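Local coordinates for esterase E25 (Uncultured bacterium, PDB 4Q05), which probably hydrolyses ester bonds as a dimeric alpha/beta hydrolase of the GTSAG motif subfamily of the bacterial hormone-sensitive lipase family, at residues 112-117 with 185-190; 239-244 with 257-262; 90-95 with 146-151; 118-123 with 161-166. One frame throughout, in Å; residues are numbered along the deposited sequence.

Contact 1: residues 112-117 with 185-190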
loop_
_atom_site.group_PDB
_atom_site.type_symbol
_atom_site.label_atom_id
_atom_site.label_comp_id
_atom_site.label_asym_id
_atom_site.label_seq_id
_atom_site.Cartn_x
_atom_site.Cartn_y
_atom_site.Cartn_z
ATOM N N GLU A 112 -29.072 23.754 5.924
ATOM C CA GLU A 112 -29.643 24.063 4.620
ATOM C C GLU A 112 -30.434 22.885 4.081
ATOM O O GLU A 112 -30.304 22.512 2.919
ATOM C CB GLU A 112 -28.533 24.457 3.643
ATOM C CG GLU A 112 -27.813 25.717 4.084
ATOM C CD GLU A 112 -28.756 26.910 4.092
ATOM O OE1 GLU A 112 -29.474 27.073 3.084
ATOM O OE2 GLU A 112 -28.796 27.660 5.096
ATOM N N GLY A 113 -31.244 22.284 4.945
ATOM C CA GLY A 113 -32.118 21.207 4.526
ATOM C C GLY A 113 -31.433 19.850 4.495
ATOM O O GLY A 113 -32.088 18.838 4.265
ATOM N N VAL A 114 -30.119 19.823 4.712
ATOM C CA VAL A 114 -29.367 18.555 4.690
ATOM C C VAL A 114 -29.237 17.955 6.093
ATOM O O VAL A 114 -28.825 18.629 7.039
ATOM C CB VAL A 114 -27.935 18.710 4.089
ATOM C CG1 VAL A 114 -27.207 17.347 4.060
ATOM C CG2 VAL A 114 -27.989 19.317 2.687
ATOM N N SER A 115 -29.592 16.684 6.215
ATOM C CA SER A 115 -29.418 15.949 7.464
ATOM C C SER A 115 -27.931 15.839 7.813
ATOM O O SER A 115 -27.122 15.421 6.982
ATOM C CB SER A 115 -30.014 14.547 7.313
ATOM O OG SER A 115 -29.931 13.833 8.529
ATOM N N VAL A 116 -27.563 16.230 9.030
ATOM C CA VAL A 116 -26.179 16.081 9.488
ATOM C C VAL A 116 -26.112 15.562 10.919
ATOM O O VAL A 116 -27.088 15.625 11.653
ATOM C CB VAL A 116 -25.400 17.411 9.430
ATOM C CG1 VAL A 116 -25.376 17.946 7.998
ATOM C CG2 VAL A 116 -26.001 18.440 10.406
ATOM N N TYR A 117 -24.949 15.059 11.311
ATOM C CA TYR A 117 -24.730 14.680 12.695
ATOM C C TYR A 117 -23.491 15.366 13.198
ATOM O O TYR A 117 -22.420 15.250 12.587
ATOM C CB TYR A 117 -24.601 13.162 12.839
ATOM C CG TYR A 117 -25.911 12.464 12.603
ATOM C CD1 TYR A 117 -26.825 12.296 13.634
ATOM C CD2 TYR A 117 -26.257 12.019 11.339
ATOM C CE1 TYR A 117 -28.044 11.681 13.409
ATOM C CE2 TYR A 117 -27.468 11.404 11.109
ATOM C CZ TYR A 117 -28.353 11.237 12.144
ATOM O OH TYR A 117 -29.560 10.626 11.907
ATOM N N PHE A 185 -22.224 19.186 -1.326
ATOM C CA PHE A 185 -21.873 20.533 -1.769
ATOM C C PHE A 185 -22.596 21.605 -0.946
ATOM O O PHE A 185 -21.998 22.601 -0.538
ATOM C CB PHE A 185 -22.187 20.692 -3.252
ATOM C CG PHE A 185 -21.880 22.055 -3.790
ATOM C CD1 PHE A 185 -20.573 22.444 -4.012
ATOM C CD2 PHE A 185 -22.899 22.945 -4.077
ATOM C CE1 PHE A 185 -20.283 23.701 -4.508
ATOM C CE2 PHE A 185 -22.618 24.205 -4.576
ATOM C CZ PHE A 185 -21.307 24.579 -4.795
ATOM N N THR A 186 -23.882 21.384 -0.691
ATOM C CA THR A 186 -24.692 22.339 0.068
ATOM C C THR A 186 -24.104 22.592 1.442
ATOM O O THR A 186 -23.942 23.734 1.861
ATOM C CB THR A 186 -26.144 21.828 0.223
ATOM O OG1 THR A 186 -26.793 21.852 -1.049
ATOM C CG2 THR A 186 -26.929 22.691 1.185
ATOM N N VAL A 187 -23.766 21.517 2.147
ATOM C CA VAL A 187 -23.200 21.665 3.476
ATOM C C VAL A 187 -21.838 22.339 3.406
ATOM O O VAL A 187 -21.530 23.236 4.196
ATOM C CB VAL A 187 -23.080 20.305 4.193
ATOM C CG1 VAL A 187 -22.260 20.448 5.470
ATOM C CG2 VAL A 187 -24.455 19.768 4.503
ATOM N N TYR A 188 -21.020 21.919 2.452
ATOM C CA TYR A 188 -19.697 22.526 2.306
ATOM C C TYR A 188 -19.788 24.039 2.047
ATOM O O TYR A 188 -19.093 24.827 2.689
ATOM C CB TYR A 188 -18.909 21.851 1.186
ATOM C CG TYR A 188 -17.479 22.324 1.093
ATOM C CD1 TYR A 188 -16.526 21.887 2.010
ATOM C CD2 TYR A 188 -17.083 23.207 0.096
ATOM C CE1 TYR A 188 -15.216 22.317 1.938
ATOM C CE2 TYR A 188 -15.775 23.639 0.010
ATOM C CZ TYR A 188 -14.843 23.183 0.933
ATOM O OH TYR A 188 -13.535 23.606 0.863
ATOM N N GLN A 189 -20.638 24.439 1.104
ATOM C CA GLN A 189 -20.796 25.864 0.810
ATOM C C GLN A 189 -21.207 26.630 2.048
ATOM O O GLN A 189 -20.680 27.706 2.328
ATOM C CB GLN A 189 -21.823 26.091 -0.300
ATOM C CG GLN A 189 -21.261 25.876 -1.696
ATOM C CD GLN A 189 -21.499 27.069 -2.623
ATOM O OE1 GLN A 189 -22.651 27.423 -2.923
ATOM N NE2 GLN A 189 -20.408 27.695 -3.079
ATOM N N HIS A 190 -22.155 26.076 2.795
ATOM C CA HIS A 190 -22.600 26.718 4.021
ATOM C C HIS A 190 -21.439 26.931 4.975
ATOM O O HIS A 190 -21.299 28.000 5.563
ATOM C CB HIS A 190 -23.694 25.903 4.699
ATOM C CG HIS A 190 -24.055 26.400 6.065
ATOM N ND1 HIS A 190 -24.929 27.444 6.270
ATOM C CD2 HIS A 190 -23.660 25.994 7.298
ATOM C CE1 HIS A 190 -25.059 27.664 7.567
ATOM N NE2 HIS A 190 -24.301 26.794 8.213
#
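Beta-sheet and covering helix of the alpha/beta hydrolase fold meet here: V114 and V116 of strand 114-120 face V187 of helix 179-194, the strand crossing the helix at -69° with 9.6 Å between the short axes. Alternation along the strand sends both valines to the helix side, while S115 between them turns the other way and bonds to D168. V187 CG2 is the methyl that does the touching. With CG1 anti to the backbone N (chi1 170°), CG2 is left to meet V114 CB at 3.7 Å and V116 CG1 at 4.0 Å. Branched, wholly apolar valines suit a buried strand-helix seam, and I167 of the adjoining strand touches both V114 and V187. Nearer the surface, T186 turns its methyl to the strand and the loop before it: CG2 lies 3.4 Å from E112 CB and 3.8 Å from V114 CG2. Its hydroxyl bonds instead to D182 O one helical turn back, as a threonine in a helix readily does. E112, bent at chi2, crosses H190 at about a right angle, and its OE2 stays 4.0 Å from H190 ND1. The contact is thus held by apolar packing, and any pull between carboxylate and imidazole would be a modest electrostatic one, depending on the histidine's charge.

Contact 2: residues 239-244 with 257-262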
loop_
_atom_site.group_PDB
_atom_site.type_symbol
_atom_site.label_atom_id
_atom_site.label_comp_id
_atom_site.label_asym_id
_atom_site.label_seq_id
_atom_site.Cartn_x
_atom_site.Cartn_y
_atom_site.Cartn_z
ATOM N N MET A 239 -15.645 2.322 -9.610
ATOM C CA MET A 239 -16.694 1.334 -9.352
ATOM C C MET A 239 -17.039 0.464 -10.558
ATOM O O MET A 239 -17.966 -0.329 -10.490
ATOM C CB MET A 239 -17.953 1.989 -8.787
ATOM C CG MET A 239 -17.709 2.799 -7.501
ATOM S SD MET A 239 -16.726 1.912 -6.254
ATOM C CE MET A 239 -17.682 0.404 -6.034
ATOM N N SER A 240 -16.313 0.621 -11.662
ATOM C CA SER A 240 -16.331 -0.411 -12.688
ATOM C C SER A 240 -15.567 -1.560 -12.073
ATOM O O SER A 240 -14.886 -1.375 -11.065
ATOM C CB SER A 240 -15.649 0.054 -13.981
ATOM O OG SER A 240 -14.263 0.265 -13.783
ATOM N N LYS A 241 -15.661 -2.746 -12.661
ATOM C CA LYS A 241 -14.926 -3.864 -12.118
ATOM C C LYS A 241 -13.508 -3.830 -12.668
ATOM O O LYS A 241 -13.060 -4.736 -13.376
ATOM C CB LYS A 241 -15.620 -5.197 -12.398
ATOM C CG LYS A 241 -15.205 -6.276 -11.407
ATOM C CD LYS A 241 -15.916 -7.588 -11.647
ATOM C CE LYS A 241 -15.399 -8.657 -10.682
ATOM N NZ LYS A 241 -16.048 -9.974 -10.941
ATOM N N THR A 242 -12.813 -2.752 -12.334
ATOM C CA THR A 242 -11.441 -2.571 -12.752
ATOM C C THR A 242 -10.617 -2.413 -11.491
ATOM O O THR A 242 -10.897 -1.537 -10.678
ATOM C CB THR A 242 -11.290 -1.307 -13.601
ATOM O OG1 THR A 242 -12.249 -1.327 -14.665
ATOM C CG2 THR A 242 -9.867 -1.200 -14.169
ATOM N N GLY A 243 -9.622 -3.276 -11.330
ATOM C CA GLY A 243 -8.777 -3.270 -10.155
ATOM C C GLY A 243 -8.466 -4.694 -9.741
ATOM O O GLY A 243 -9.378 -5.486 -9.503
ATOM N N ASP A 244 -7.177 -5.024 -9.686
ATOM C CA ASP A 244 -6.722 -6.346 -9.272
ATOM C C ASP A 244 -7.493 -6.876 -8.063
ATOM O O ASP A 244 -7.912 -8.032 -8.041
ATOM C CB ASP A 244 -5.229 -6.300 -8.924
ATOM C CG ASP A 244 -4.331 -6.576 -10.122
ATOM O OD1 ASP A 244 -4.848 -6.766 -11.240
ATOM O OD2 ASP A 244 -3.095 -6.603 -9.938
ATOM N N VAL A 257 -16.956 -8.923 0.247
ATOM C CA VAL A 257 -16.884 -10.280 -0.308
ATOM C C VAL A 257 -16.630 -10.349 -1.816
ATOM O O VAL A 257 -15.674 -10.979 -2.257
ATOM C CB VAL A 257 -18.137 -11.138 0.020
ATOM C CG1 VAL A 257 -17.908 -12.559 -0.424
ATOM C CG2 VAL A 257 -18.454 -11.115 1.510
ATOM N N THR A 258 -17.506 -9.736 -2.604
ATOM C CA THR A 258 -17.393 -9.790 -4.052
ATOM C C THR A 258 -18.052 -8.571 -4.685
ATOM O O THR A 258 -18.969 -7.979 -4.116
ATOM C CB THR A 258 -18.027 -11.086 -4.622
ATOM O OG1 THR A 258 -17.833 -11.142 -6.036
ATOM C CG2 THR A 258 -19.522 -11.139 -4.329
ATOM N N TYR A 259 -17.566 -8.192 -5.859
ATOM C CA TYR A 259 -18.153 -7.116 -6.627
ATOM C C TYR A 259 -19.484 -7.574 -7.212
ATOM O O TYR A 259 -20.426 -6.790 -7.312
ATOM C CB TYR A 259 -17.208 -6.746 -7.756
ATOM C CG TYR A 259 -17.707 -5.663 -8.680
ATOM C CD1 TYR A 259 -17.419 -4.330 -8.427
ATOM C CD2 TYR A 259 -18.436 -5.974 -9.821
ATOM C CE1 TYR A 259 -17.859 -3.327 -9.280
ATOM C CE2 TYR A 259 -18.884 -4.982 -10.681
ATOM C CZ TYR A 259 -18.595 -3.660 -10.401
ATOM O OH TYR A 259 -19.024 -2.660 -11.245
ATOM N N ASP A 260 -19.552 -8.848 -7.593
ATOM C CA ASP A 260 -20.704 -9.381 -8.321
ATOM C C ASP A 260 -21.932 -9.442 -7.438
ATOM O O ASP A 260 -21.827 -9.691 -6.247
ATOM C CB ASP A 260 -20.426 -10.789 -8.852
ATOM C CG ASP A 260 -19.155 -10.868 -9.687
ATOM O OD1 ASP A 260 -18.801 -9.877 -10.371
ATOM O OD2 ASP A 260 -18.517 -11.940 -9.655
ATOM N N GLY A 261 -23.097 -9.240 -8.042
ATOM C CA GLY A 261 -24.343 -9.259 -7.305
ATOM C C GLY A 261 -24.653 -7.892 -6.722
ATOM O O GLY A 261 -24.825 -6.909 -7.451
ATOM N N PHE A 262 -24.714 -7.833 -5.397
ATOM C CA PHE A 262 -25.150 -6.627 -4.710
ATOM C C PHE A 262 -24.340 -5.380 -5.047
ATOM O O PHE A 262 -24.902 -4.332 -5.393
ATOM C CB PHE A 262 -25.169 -6.828 -3.198
ATOM C CG PHE A 262 -25.611 -5.611 -2.460
ATOM C CD1 PHE A 262 -26.954 -5.287 -2.383
ATOM C CD2 PHE A 262 -24.687 -4.753 -1.894
ATOM C CE1 PHE A 262 -27.373 -4.144 -1.724
ATOM C CE2 PHE A 262 -25.099 -3.607 -1.237
ATOM C CZ PHE A 262 -26.454 -3.304 -1.154
#
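K241 NZ and D260 OD1 form a salt bridge at 2.8 Å, the ammonium reaching the carboxylate on its syn side and 21° out of its plane. The second strong bond runs from Y259 OH to M239 O at 2.7 Å; this carbonyl lies at the ring edge, and the hydroxyl approaches it tilted 16° from the carbonyl plane. Tyrosine suits the place because one residue supplies both this donor and a broad apolar surface. K241 exploits that surface: extended beyond CG (chi2 178°), its chain runs over one face of the ring, CG standing 3.8 Å from the Y259 centroid in a CH-pi contact and CD 3.5 Å from Y259 CD2, before NZ arrives at D260. Both segments are loops of the alpha/beta hydrolase fold, flanking helix 244-248. K241 is the centre of an inverse gamma turn, and T258 OG1 accepts from D260 N at 3.3 Å in an ST turn just ahead of helix 262-271. Y246 of helix 244-248 meets the Y259 ring edge-to-face and also touches the side chains of M239 and K241. Farther along, D244 forms a salt bridge with R301 of the second subunit, where T242 packs on G49 of that subunit.

Contact 3: residues 90-95 with 146-151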
loop_
_atom_site.group_PDB
_atom_site.type_symbol
_atom_site.label_atom_id
_atom_site.label_comp_id
_atom_site.label_asym_id
_atom_site.label_seq_id
_atom_site.Cartn_x
_atom_site.Cartn_y
_atom_site.Cartn_z
ATOM N N GLY A 90 -28.746 -3.024 12.872
ATOM C CA GLY A 90 -27.831 -3.022 14.002
ATOM C C GLY A 90 -26.785 -1.921 13.988
ATOM O O GLY A 90 -26.046 -1.745 14.956
ATOM N N LYS A 91 -26.712 -1.176 12.890
ATOM C CA LYS A 91 -25.697 -0.139 12.757
ATOM C C LYS A 91 -25.937 0.980 13.755
ATOM O O LYS A 91 -25.002 1.460 14.395
ATOM C CB LYS A 91 -25.690 0.426 11.343
ATOM C CG LYS A 91 -25.323 -0.579 10.272
ATOM C CD LYS A 91 -23.836 -0.671 10.109
ATOM C CE LYS A 91 -23.494 -1.406 8.829
ATOM N NZ LYS A 91 -24.189 -2.719 8.764
ATOM N N VAL A 92 -27.187 1.406 13.889
ATOM C CA VAL A 92 -27.487 2.480 14.823
ATOM C C VAL A 92 -27.109 2.045 16.234
ATOM O O VAL A 92 -26.463 2.794 16.971
ATOM C CB VAL A 92 -28.959 2.906 14.772
ATOM C CG1 VAL A 92 -29.251 3.908 15.879
ATOM C CG2 VAL A 92 -29.298 3.498 13.395
ATOM N N ASP A 93 -27.486 0.821 16.594
ATOM C CA ASP A 93 -27.161 0.279 17.912
ATOM C C ASP A 93 -25.662 0.286 18.169
ATOM O O ASP A 93 -25.215 0.726 19.226
ATOM C CB ASP A 93 -27.735 -1.129 18.082
ATOM C CG ASP A 93 -29.249 -1.131 18.140
ATOM O OD1 ASP A 93 -29.826 -0.109 18.578
ATOM O OD2 ASP A 93 -29.859 -2.152 17.747
ATOM N N MET A 94 -24.877 -0.186 17.202
ATOM C CA MET A 94 -23.427 -0.160 17.360
ATOM C C MET A 94 -22.939 1.273 17.569
ATOM O O MET A 94 -22.096 1.540 18.429
ATOM C CB MET A 94 -22.725 -0.785 16.151
ATOM C CG MET A 94 -23.051 -2.264 15.948
ATOM S SD MET A 94 -22.432 -2.958 14.398
ATOM C CE MET A 94 -23.341 -4.506 14.339
ATOM N N ALA A 95 -23.473 2.192 16.771
ATOM C CA ALA A 95 -23.040 3.588 16.821
ATOM C C ALA A 95 -23.248 4.168 18.211
ATOM O O ALA A 95 -22.332 4.736 18.804
ATOM C CB ALA A 95 -23.793 4.409 15.790
ATOM N N GLY A 146 -28.881 7.932 7.763
ATOM C CA GLY A 146 -29.227 8.277 9.124
ATOM C C GLY A 146 -28.100 8.019 10.100
ATOM O O GLY A 146 -26.910 8.111 9.766
ATOM N N GLU A 147 -28.481 7.688 11.325
ATOM C CA GLU A 147 -27.523 7.598 12.403
ATOM C C GLU A 147 -26.589 6.412 12.188
ATOM O O GLU A 147 -25.496 6.360 12.747
ATOM C CB GLU A 147 -28.261 7.491 13.737
ATOM C CG GLU A 147 -27.391 7.785 14.930
ATOM C CD GLU A 147 -28.169 7.750 16.226
ATOM O OE1 GLU A 147 -27.530 7.709 17.297
ATOM O OE2 GLU A 147 -29.417 7.763 16.163
ATOM N N ALA A 148 -27.007 5.478 11.338
ATOM C CA ALA A 148 -26.179 4.317 11.040
ATOM C C ALA A 148 -24.838 4.752 10.463
ATOM O O ALA A 148 -23.833 4.071 10.629
ATOM C CB ALA A 148 -26.900 3.383 10.078
ATOM N N GLY A 149 -24.826 5.905 9.800
ATOM C CA GLY A 149 -23.627 6.397 9.147
ATOM C C GLY A 149 -22.623 7.052 10.070
ATOM O O GLY A 149 -21.536 7.435 9.629
ATOM N N THR A 150 -22.960 7.169 11.351
ATOM C CA THR A 150 -22.086 7.869 12.289
ATOM C C THR A 150 -20.957 7.021 12.883
ATOM O O THR A 150 -20.059 7.559 13.532
ATOM C CB THR A 150 -22.873 8.510 13.449
ATOM O OG1 THR A 150 -23.602 7.494 14.152
ATOM C CG2 THR A 150 -23.841 9.577 12.921
ATOM N N ILE A 151 -20.982 5.711 12.670
ATOM C CA ILE A 151 -19.936 4.867 13.261
ATOM C C ILE A 151 -18.528 5.352 12.928
ATOM O O ILE A 151 -17.731 5.641 13.819
ATOM C CB ILE A 151 -20.095 3.388 12.879
ATOM C CG1 ILE A 151 -21.434 2.866 13.396
ATOM C CG2 ILE A 151 -18.947 2.553 13.462
ATOM C CD1 ILE A 151 -21.767 1.462 12.929
#
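A148 and K91 meet so closely that their CB atoms are 3.4 Å apart, closer than two carbons normally pack, and alanine, with nothing beyond CB, suits such an approach. A95, equally small, fills the other close spot: its CB lies 3.7 Å from I151 CG1 and 3.5 Å from T150 OG1. That hydroxyl is already engaged, giving its proton to E147 O at 2.6 Å in the carbonyl plane; E147 O also accepts from T150 N, so two bonds grip one oxygen. I151 CD1 reaches further, to 3.6 Å from K91 O and 4.0 Å from M94 CB. The packing slackens outward. K91, bent at chi2 and chi4, turns its ammonium back to L87 O, the thioether of M94 heads off from I151 beyond its CB, and V92 sits at the outer edge, CG2 at 3.7 Å from A148 N and CG1 against the carboxylate end of E147, which is salt-bridged to R96. An alanine in place of V92 lacks both methyls, and would probably open a gap beside A148 and that carboxylate. The first turn of helix 91-102 thus packs on a 3-10 turn in the connection from strand 132-136 to helix 151-160 of the alpha/beta hydrolase fold.

Contact 4: residues 118-123 with 161-166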
loop_
_atom_site.group_PDB
_atom_site.type_symbol
_atom_site.label_atom_id
_atom_site.label_comp_id
_atom_site.label_asym_id
_atom_site.label_seq_id
_atom_site.Cartn_x
_atom_site.Cartn_y
_atom_site.Cartn_z
ATOM N N TYR A 118 -23.650 16.100 14.299
ATOM C CA TYR A 118 -22.535 16.728 14.983
ATOM C C TYR A 118 -21.955 15.710 15.945
ATOM O O TYR A 118 -22.647 15.231 16.833
ATOM C CB TYR A 118 -22.996 17.953 15.757
ATOM C CG TYR A 118 -23.461 19.085 14.870
ATOM C CD1 TYR A 118 -24.766 19.125 14.396
ATOM C CD2 TYR A 118 -22.594 20.114 14.507
ATOM C CE1 TYR A 118 -25.193 20.161 13.588
ATOM C CE2 TYR A 118 -23.017 21.150 13.697
ATOM C CZ TYR A 118 -24.315 21.166 13.241
ATOM O OH TYR A 118 -24.747 22.194 12.434
ATOM N N VAL A 119 -20.685 15.388 15.755
ATOM C CA VAL A 119 -20.024 14.319 16.494
ATOM C C VAL A 119 -18.862 14.952 17.234
ATOM O O VAL A 119 -17.881 15.371 16.623
ATOM C CB VAL A 119 -19.528 13.200 15.546
ATOM C CG1 VAL A 119 -18.849 12.052 16.339
ATOM C CG2 VAL A 119 -20.686 12.644 14.718
ATOM N N THR A 120 -19.006 15.069 18.550
ATOM C CA THR A 120 -18.024 15.759 19.377
ATOM C C THR A 120 -17.394 14.786 20.366
ATOM O O THR A 120 -18.090 14.212 21.202
ATOM C CB THR A 120 -18.683 16.904 20.170
ATOM O OG1 THR A 120 -19.589 17.611 19.318
ATOM C CG2 THR A 120 -17.639 17.868 20.705
ATOM N N PRO A 121 -16.071 14.594 20.271
ATOM C CA PRO A 121 -15.356 13.687 21.174
ATOM C C PRO A 121 -15.053 14.404 22.482
ATOM O O PRO A 121 -15.110 15.625 22.487
ATOM C CB PRO A 121 -14.052 13.433 20.422
ATOM C CG PRO A 121 -13.795 14.703 19.708
ATOM C CD PRO A 121 -15.158 15.264 19.328
ATOM N N VAL A 122 -14.736 13.683 23.555
ATOM C CA VAL A 122 -14.427 14.344 24.825
ATOM C C VAL A 122 -13.122 15.104 24.747
ATOM O O VAL A 122 -12.919 16.078 25.465
ATOM C CB VAL A 122 -14.318 13.355 25.998
ATOM C CG1 VAL A 122 -15.661 13.186 26.675
ATOM C CG2 VAL A 122 -13.759 12.024 25.524
ATOM N N GLU A 123 -12.225 14.646 23.885
ATOM C CA GLU A 123 -10.923 15.271 23.779
ATOM C C GLU A 123 -10.681 15.758 22.362
ATOM O O GLU A 123 -10.615 14.967 21.428
ATOM C CB GLU A 123 -9.829 14.286 24.204
ATOM C CG GLU A 123 -8.412 14.846 24.202
ATOM C CD GLU A 123 -7.375 13.786 24.570
ATOM O OE1 GLU A 123 -7.773 12.721 25.091
ATOM O OE2 GLU A 123 -6.171 14.006 24.321
ATOM N N LYS A 161 -9.170 12.949 17.480
ATOM C CA LYS A 161 -9.347 14.051 18.428
ATOM C C LYS A 161 -9.749 15.350 17.749
ATOM O O LYS A 161 -9.082 16.380 17.879
ATOM C CB LYS A 161 -8.075 14.250 19.243
ATOM C CG LYS A 161 -7.650 12.990 19.995
ATOM C CD LYS A 161 -6.341 13.218 20.740
ATOM C CE LYS A 161 -5.863 11.934 21.420
ATOM N NZ LYS A 161 -4.517 12.120 22.042
ATOM N N VAL A 162 -10.851 15.292 17.018
ATOM C CA VAL A 162 -11.295 16.422 16.230
ATOM C C VAL A 162 -12.810 16.339 16.184
ATOM O O VAL A 162 -13.369 15.246 16.227
ATOM C CB VAL A 162 -10.731 16.339 14.802
ATOM C CG1 VAL A 162 -11.327 15.126 14.071
ATOM C CG2 VAL A 162 -11.005 17.621 14.037
ATOM N N ARG A 163 -13.483 17.485 16.136
ATOM C CA ARG A 163 -14.926 17.483 15.943
ATOM C C ARG A 163 -15.223 17.028 14.536
ATOM O O ARG A 163 -14.533 17.408 13.599
ATOM C CB ARG A 163 -15.514 18.881 16.138
ATOM C CG ARG A 163 -15.414 19.392 17.557
ATOM C CD ARG A 163 -16.079 20.759 17.692
ATOM N NE ARG A 163 -15.895 21.286 19.035
ATOM C CZ ARG A 163 -14.810 21.945 19.432
ATOM N NH1 ARG A 163 -13.814 22.179 18.579
ATOM N NH2 ARG A 163 -14.728 22.377 20.681
ATOM N N VAL A 164 -16.271 16.229 14.404
ATOM C CA VAL A 164 -16.712 15.743 13.121
ATOM C C VAL A 164 -18.136 16.200 12.850
ATOM O O VAL A 164 -18.981 16.221 13.741
ATOM C CB VAL A 164 -16.682 14.211 13.074
ATOM C CG1 VAL A 164 -17.207 13.723 11.741
ATOM C CG2 VAL A 164 -15.261 13.710 13.323
ATOM N N LEU A 165 -18.383 16.583 11.610
ATOM C CA LEU A 165 -19.725 16.849 11.133
ATOM C C LEU A 165 -20.005 15.804 10.054
ATOM O O LEU A 165 -19.411 15.840 8.974
ATOM C CB LEU A 165 -19.807 18.263 10.555
ATOM C CG LEU A 165 -21.143 18.652 9.901
ATOM C CD1 LEU A 165 -22.249 18.679 10.945
ATOM C CD2 LEU A 165 -21.020 20.007 9.222
ATOM N N SER A 166 -20.883 14.853 10.350
ATOM C CA SER A 166 -21.151 13.785 9.395
ATOM C C SER A 166 -22.372 14.115 8.562
ATOM O O SER A 166 -23.433 14.423 9.094
ATOM C CB SER A 166 -21.331 12.435 10.093
ATOM O OG SER A 166 -21.317 11.384 9.138
#
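K161 lies alongside E123 and points the same way. Its CB sits 3.4 Å from the carbonyl oxygen E123 O, and CG passes the same oxygen a little farther off. The chain, extended beyond CG (chi2 177°), then brings CD and CE along the carboxylate end of E123, until NZ reaches E123 OE2 at 3.4 Å, a long salt bridge whose hydrogen bond is weak. Lysine suits this partly exposed place, where a flexible methylene chain can lie against its neighbour while the charge stays near solvent. A methionine in its place has no ammonium, and would probably leave the E123 carboxylate without its opposite charge. Inward, the segments become neighbouring antiparallel strands, 114-120 and 164-168, the N-to-C directions of their short segments 152° apart. V119 and V164 are the hydrogen-bonded pair, V119 N giving to V164 O at 2.8 Å and V164 N to V119 O at 2.9 Å. Their beta-branched side chains suit extended backbone, and both pack on A157 of helix 151-160. Y118 and L165, the non-hydrogen-bonded pair, point to the opposite face. There L165 CD1 stands over the centre of the Y118 ring, 3.8 Å from its centroid and 12° off the ring normal. T120 CG2 lies beside the stem of R163, whose guanidinium is salt-bridged to E129, and P121 CG rests 3.5 Å from V162 O, a proline ring fitting where the strand has ended. Directional backbone bonds thus fix the strand register, while CH-pi packing and a loose surface charge pair add weaker side-chain contacts at either end.

In the fold
Contacts 1 and 4 share strand 114-120: contact 4 pairs it with strand 164-168 in the eight-stranded mixed sheet, and contact 1 packs it against helix 179-194. Along the chain, contact 4 is nested inside the loop closed by contact 1, and their centres are 17 Å apart. Contact 3, 15 Å from contact 4 between centres, alternates with both in sequence and touches contact 1 through Y117, which packs on E147 and T150. Contact 2 opens after all three have closed. Its centre lies 31 Å from that of contact 1 and 33 Å from that of contact 4, across the chain's centre, where D244 meets the second subunit. Sheet-side packing and the loop 239-244 that meets the second subunit are therefore well separated in this esterase.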